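Local coordinates for 70 KDA protein (PDB 4B2N) that cleaves rubber oxidatively as a processive dioxygenase that carries two covalently bound c-type hemes, at residues Trp510-Leu524 against Ser559-Ala571. Residues are numbered along the deposited sequence; the frame is centred on the assembly and turned at random.
Sequences WATAPYFHNGSVPNL and SYDWQKLGWKYTA. With HEC (heme c), chain D.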
# COMPACT_ATOMS: atom_id res chain seq x y z
N TRP A 510 9.12 11.05 -8.13
CA TRP A 510 10.47 11.51 -7.83
C TRP A 510 10.97 11.11 -6.44
O TRP A 510 12.18 10.84 -6.21
CB TRP A 510 10.51 13.04 -8.06
CG TRP A 510 9.91 13.92 -6.94
CD1 TRP A 510 8.66 14.57 -6.93
CD2 TRP A 510 10.47 14.20 -5.62
NE1 TRP A 510 8.45 15.26 -5.78
CE2 TRP A 510 9.48 15.07 -4.93
CE3 TRP A 510 11.68 13.91 -4.99
CZ2 TRP A 510 9.69 15.57 -3.69
CZ3 TRP A 510 11.85 14.40 -3.69
CH2 TRP A 510 10.89 15.23 -3.07
N ALA A 511 10.02 11.04 -5.49
CA ALA A 511 10.29 10.89 -4.09
C ALA A 511 10.17 9.45 -3.55
O ALA A 511 10.54 9.17 -2.37
CB ALA A 511 9.30 11.76 -3.31
N THR A 512 9.58 8.57 -4.34
CA THR A 512 9.07 7.30 -3.80
C THR A 512 9.92 6.10 -4.15
O THR A 512 9.43 4.97 -4.19
CB THR A 512 7.60 7.07 -4.20
OG1 THR A 512 7.53 6.91 -5.64
CG2 THR A 512 6.72 8.29 -3.83
N ALA A 513 11.22 6.29 -4.40
CA ALA A 513 12.05 5.11 -4.64
C ALA A 513 12.08 4.22 -3.31
O ALA A 513 11.92 4.73 -2.21
CB ALA A 513 13.46 5.57 -5.05
N PRO A 514 12.27 2.88 -3.44
CA PRO A 514 12.46 2.15 -4.70
C PRO A 514 11.13 1.81 -5.43
O PRO A 514 10.01 2.03 -4.89
CB PRO A 514 13.13 0.87 -4.22
CG PRO A 514 12.58 0.61 -2.81
CD PRO A 514 12.40 2.00 -2.24
N TYR A 515 11.26 1.36 -6.69
CA TYR A 515 10.11 1.29 -7.58
C TYR A 515 9.61 -0.16 -7.88
O TYR A 515 10.34 -1.14 -7.63
CB TYR A 515 10.48 2.01 -8.91
CG TYR A 515 10.83 3.46 -8.64
CD1 TYR A 515 9.83 4.37 -8.27
CD2 TYR A 515 12.16 3.90 -8.66
CE1 TYR A 515 10.15 5.70 -7.99
CE2 TYR A 515 12.50 5.23 -8.39
CZ TYR A 515 11.46 6.13 -8.05
OH TYR A 515 11.68 7.42 -7.72
N PHE A 516 8.44 -0.24 -8.53
CA PHE A 516 7.70 -1.44 -8.81
C PHE A 516 7.02 -1.95 -7.56
O PHE A 516 7.36 -1.56 -6.45
CB PHE A 516 8.54 -2.56 -9.47
CG PHE A 516 9.13 -2.15 -10.78
CD1 PHE A 516 8.57 -1.13 -11.53
CD2 PHE A 516 10.25 -2.83 -11.28
CE1 PHE A 516 9.10 -0.74 -12.76
CE2 PHE A 516 10.81 -2.47 -12.51
CZ PHE A 516 10.22 -1.42 -13.24
N HIS A 517 6.08 -2.84 -7.76
CA HIS A 517 5.19 -3.28 -6.67
C HIS A 517 5.94 -3.98 -5.57
O HIS A 517 5.38 -4.12 -4.51
CB HIS A 517 4.07 -4.13 -7.22
CG HIS A 517 4.53 -5.45 -7.77
ND1 HIS A 517 4.98 -5.62 -9.09
CD2 HIS A 517 4.60 -6.69 -7.18
CE1 HIS A 517 5.29 -6.93 -9.27
NE2 HIS A 517 5.06 -7.57 -8.10
N ASN A 518 7.16 -4.45 -5.82
CA ASN A 518 7.95 -5.10 -4.77
C ASN A 518 9.14 -4.24 -4.23
O ASN A 518 10.01 -4.76 -3.51
CB ASN A 518 8.47 -6.48 -5.24
CG ASN A 518 9.35 -6.37 -6.52
OD1 ASN A 518 9.56 -5.26 -7.01
ND2 ASN A 518 9.70 -7.51 -7.12
N GLY A 519 9.18 -2.97 -4.61
CA GLY A 519 10.22 -2.01 -4.25
C GLY A 519 11.59 -2.54 -4.60
O GLY A 519 12.55 -2.39 -3.84
N SER A 520 11.75 -3.10 -5.79
CA SER A 520 13.00 -3.82 -6.14
C SER A 520 14.03 -2.99 -6.89
O SER A 520 15.19 -3.39 -6.94
CB SER A 520 12.72 -5.05 -7.01
OG SER A 520 11.89 -4.72 -8.12
N VAL A 521 13.60 -1.89 -7.48
CA VAL A 521 14.51 -1.09 -8.28
C VAL A 521 14.84 0.28 -7.61
O VAL A 521 13.96 1.08 -7.37
CB VAL A 521 13.93 -0.85 -9.65
CG1 VAL A 521 14.91 0.04 -10.46
CG2 VAL A 521 13.67 -2.22 -10.25
N PRO A 522 16.13 0.53 -7.31
CA PRO A 522 16.37 1.63 -6.36
C PRO A 522 16.26 3.01 -6.97
O PRO A 522 16.15 3.96 -6.22
CB PRO A 522 17.81 1.41 -5.92
CG PRO A 522 18.45 0.73 -7.12
CD PRO A 522 17.37 -0.21 -7.61
N ASN A 523 16.32 3.13 -8.30
CA ASN A 523 16.19 4.48 -8.87
C ASN A 523 15.46 4.51 -10.18
O ASN A 523 15.19 3.48 -10.81
CB ASN A 523 17.54 5.26 -8.92
CG ASN A 523 18.61 4.57 -9.76
OD1 ASN A 523 19.87 4.69 -9.51
ND2 ASN A 523 18.16 3.85 -10.75
N LEU A 524 15.08 5.70 -10.60
CA LEU A 524 14.27 5.83 -11.79
C LEU A 524 15.04 5.50 -13.04
O LEU A 524 14.50 4.86 -14.01
CB LEU A 524 13.70 7.25 -11.86
CG LEU A 524 12.22 7.13 -12.19
CD1 LEU A 524 11.42 8.08 -11.34
CD2 LEU A 524 12.02 7.34 -13.70
N SER A 559 21.45 10.70 1.27
CA SER A 559 21.25 9.32 0.90
C SER A 559 20.45 9.16 -0.34
O SER A 559 20.41 8.07 -0.87
CB SER A 559 20.57 8.53 2.00
OG SER A 559 21.47 8.51 3.12
N TYR A 560 19.83 10.25 -0.78
CA TYR A 560 19.02 10.23 -1.99
C TYR A 560 19.88 10.66 -3.16
O TYR A 560 20.87 11.37 -2.94
CB TYR A 560 17.75 11.07 -1.81
CG TYR A 560 16.55 10.51 -2.60
CD1 TYR A 560 15.92 9.35 -2.19
CD2 TYR A 560 16.10 11.12 -3.73
CE1 TYR A 560 14.84 8.83 -2.84
CE2 TYR A 560 14.98 10.61 -4.40
CZ TYR A 560 14.39 9.46 -3.98
OH TYR A 560 13.32 8.97 -4.62
N ASP A 561 19.56 10.11 -4.34
CA ASP A 561 20.28 10.35 -5.61
C ASP A 561 19.45 11.33 -6.41
O ASP A 561 18.41 10.94 -6.97
CB ASP A 561 20.44 9.04 -6.39
CG ASP A 561 21.29 9.20 -7.67
OD1 ASP A 561 21.38 10.34 -8.14
OD2 ASP A 561 21.84 8.18 -8.15
N TRP A 562 19.90 12.60 -6.49
CA TRP A 562 19.14 13.62 -7.16
C TRP A 562 19.38 13.59 -8.65
O TRP A 562 18.78 14.37 -9.38
CB TRP A 562 19.36 15.01 -6.53
CG TRP A 562 19.00 14.91 -5.11
CD1 TRP A 562 19.84 14.63 -4.03
CD2 TRP A 562 17.64 14.91 -4.57
NE1 TRP A 562 19.11 14.56 -2.87
CE2 TRP A 562 17.77 14.71 -3.13
CE3 TRP A 562 16.38 15.12 -5.12
CZ2 TRP A 562 16.65 14.65 -2.29
CZ3 TRP A 562 15.27 15.12 -4.27
CH2 TRP A 562 15.40 14.89 -2.89
N GLN A 563 20.23 12.70 -9.15
CA GLN A 563 20.40 12.64 -10.60
C GLN A 563 19.63 11.53 -11.24
O GLN A 563 18.89 11.73 -12.19
CB GLN A 563 21.85 12.49 -11.01
CG GLN A 563 22.73 13.65 -10.57
CD GLN A 563 24.19 13.21 -10.49
OE1 GLN A 563 24.60 12.24 -11.17
NE2 GLN A 563 24.97 13.88 -9.65
N LYS A 564 19.82 10.34 -10.72
CA LYS A 564 19.12 9.16 -11.21
C LYS A 564 17.76 8.94 -10.54
O LYS A 564 17.01 8.01 -10.95
CB LYS A 564 20.04 7.95 -10.99
CG LYS A 564 21.12 7.93 -12.06
CD LYS A 564 21.94 6.67 -12.00
CE LYS A 564 23.21 6.84 -12.82
NZ LYS A 564 23.80 5.50 -13.06
N LEU A 565 17.49 9.71 -9.46
CA LEU A 565 16.17 9.84 -8.83
C LEU A 565 15.85 8.53 -8.14
O LEU A 565 15.15 7.67 -8.69
CB LEU A 565 15.08 10.20 -9.85
CG LEU A 565 14.24 11.43 -9.65
CD1 LEU A 565 15.07 12.65 -9.25
CD2 LEU A 565 13.48 11.72 -10.94
N GLY A 566 16.35 8.43 -6.90
CA GLY A 566 16.20 7.23 -6.08
C GLY A 566 17.22 7.17 -4.95
O GLY A 566 17.92 8.16 -4.72
N TRP A 567 17.32 6.01 -4.27
CA TRP A 567 18.33 5.81 -3.20
C TRP A 567 19.70 5.69 -3.81
O TRP A 567 19.87 5.07 -4.83
CB TRP A 567 17.99 4.60 -2.31
CG TRP A 567 16.69 4.93 -1.62
CD1 TRP A 567 15.39 4.49 -1.94
CD2 TRP A 567 16.54 5.90 -0.55
NE1 TRP A 567 14.47 5.15 -1.14
CE2 TRP A 567 15.12 5.99 -0.26
CE3 TRP A 567 17.44 6.73 0.16
CZ2 TRP A 567 14.61 6.84 0.74
CZ3 TRP A 567 16.94 7.54 1.16
CH2 TRP A 567 15.53 7.62 1.44
N LYS A 568 20.66 6.30 -3.16
CA LYS A 568 22.05 5.91 -3.41
C LYS A 568 22.15 4.43 -2.97
O LYS A 568 21.47 3.99 -2.04
CB LYS A 568 23.02 6.81 -2.64
CG LYS A 568 23.05 8.21 -3.16
CD LYS A 568 24.06 9.08 -2.45
CE LYS A 568 24.38 10.33 -3.23
NZ LYS A 568 24.95 11.26 -2.22
N TYR A 569 22.96 3.64 -3.65
CA TYR A 569 23.06 2.26 -3.17
C TYR A 569 24.46 1.81 -3.48
O TYR A 569 25.18 2.44 -4.31
CB TYR A 569 22.04 1.34 -3.88
CG TYR A 569 22.24 1.29 -5.37
CD1 TYR A 569 23.14 0.38 -5.92
CD2 TYR A 569 21.54 2.15 -6.23
CE1 TYR A 569 23.38 0.33 -7.26
CE2 TYR A 569 21.75 2.10 -7.59
CZ TYR A 569 22.68 1.18 -8.07
OH TYR A 569 22.94 1.03 -9.37
N THR A 570 24.82 0.74 -2.82
CA THR A 570 25.99 -0.02 -3.16
C THR A 570 25.48 -1.35 -3.65
O THR A 570 24.67 -2.04 -2.97
CB THR A 570 26.89 -0.14 -1.90
OG1 THR A 570 27.29 1.20 -1.60
CG2 THR A 570 28.12 -0.92 -2.16
N ALA A 571 25.89 -1.72 -4.86
CA ALA A 571 25.62 -3.10 -5.31
C ALA A 571 26.31 -4.17 -4.42
O ALA A 571 27.37 -3.92 -3.81
CB ALA A 571 25.99 -3.30 -6.77
FE HEC D . 5.96 2.40 -16.45
CHA HEC D . 5.99 1.14 -13.24
CHB HEC D . 7.88 5.24 -15.45
CHC HEC D . 6.38 3.40 -19.69
CHD HEC D . 3.31 0.39 -17.24
NA HEC D . 6.66 3.10 -14.69
C1A HEC D . 6.72 2.37 -13.48
C2A HEC D . 7.48 3.08 -12.46
C3A HEC D . 8.02 4.29 -13.11
C4A HEC D . 7.56 4.22 -14.48
CMA HEC D . 8.86 5.35 -12.44
CAA HEC D . 7.61 2.74 -10.97
CBA HEC D . 6.28 3.36 -10.40
CGA HEC D . 6.07 2.92 -8.94
O1A HEC D . 6.87 2.06 -8.48
O2A HEC D . 5.18 3.42 -8.16
NB HEC D . 6.99 4.06 -17.38
C1B HEC D . 7.68 5.08 -16.89
C2B HEC D . 8.23 6.03 -17.86
C3B HEC D . 7.79 5.45 -19.15
C4B HEC D . 7.05 4.27 -18.73
CMB HEC D . 9.03 7.28 -17.57
CAB HEC D . 8.07 5.93 -20.55
CBB HEC D . 9.42 5.83 -20.92
NC HEC D . 4.97 2.10 -18.09
C1C HEC D . 5.35 2.45 -19.42
C2C HEC D . 4.57 1.81 -20.48
C3C HEC D . 3.67 0.94 -19.76
C4C HEC D . 4.00 1.07 -18.31
CMC HEC D . 4.68 2.01 -21.98
CAC HEC D . 2.67 0.04 -20.41
CBC HEC D . 2.94 -0.84 -21.38
ND HEC D . 4.84 1.12 -15.44
C1D HEC D . 3.86 0.33 -15.88
C2D HEC D . 3.27 -0.61 -14.94
C3D HEC D . 4.06 -0.41 -13.75
C4D HEC D . 4.99 0.63 -14.17
CMD HEC D . 2.13 -1.57 -15.15
CAD HEC D . 3.91 -1.11 -12.42
CBD HEC D . 4.95 -2.24 -12.45
CGD HEC D . 4.98 -3.04 -11.17
O1D HEC D . 4.86 -4.27 -11.17
O2D HEC D . 5.09 -2.38 -10.16
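Ala513 packs its CB against Gly566 CA, 3.4 Å away, in the close-packed part of the contact. Gly566 CA also makes a CA-H...O contact with Pro522 O. Two aromatic residues hold the backbone between Trp510 and Ala513. The hydroxyl of Tyr560 gives its proton to Trp510 O (OH to O 2.7 Å) and takes a weak bond from Ala513 N. Trp567 NE1 meets Ala513 O at 2.8 Å. That oxygen lies near the indole plane, but the N-H comes from above the carbonyl plane. With chi1 at -64°, Trp567 CG stands beside the backbone N, the rotamer in which NE1 reaches this oxygen. Tyr560 CD1 lies over the centre of the indole face. Residues 560-561 and 566-567 form a small antiparallel hairpin with a G1 bulge, Leu565 and Gly566 both facing Asp561. Asn523 joins it through a single backbone bridge to Gly566: Trp567 N binds Pro522 O, and Leu524 N binds Leu565 O at 2.7 Å. Asn523 is also the N-cap of helix 524-528. The bridge lies at the start of this helix, whose first residue, Leu524, touches a heme methyl (CG to CMA 3.8 Å). Farther along 510-524, Phe516 N bonds to one propionate of this heme, and His517 lies at the other. Contacts are sparser toward the partly exposed residues. Tyr569 lays CD2 obliquely against Pro522 CG at 3.5 Å. Trp562 meets Trp510 rim to rim, planes 39° apart, without stacking. Lys564 sends its extended chain away from 510-524, and its side chain touches Trp653 of helix 649-660.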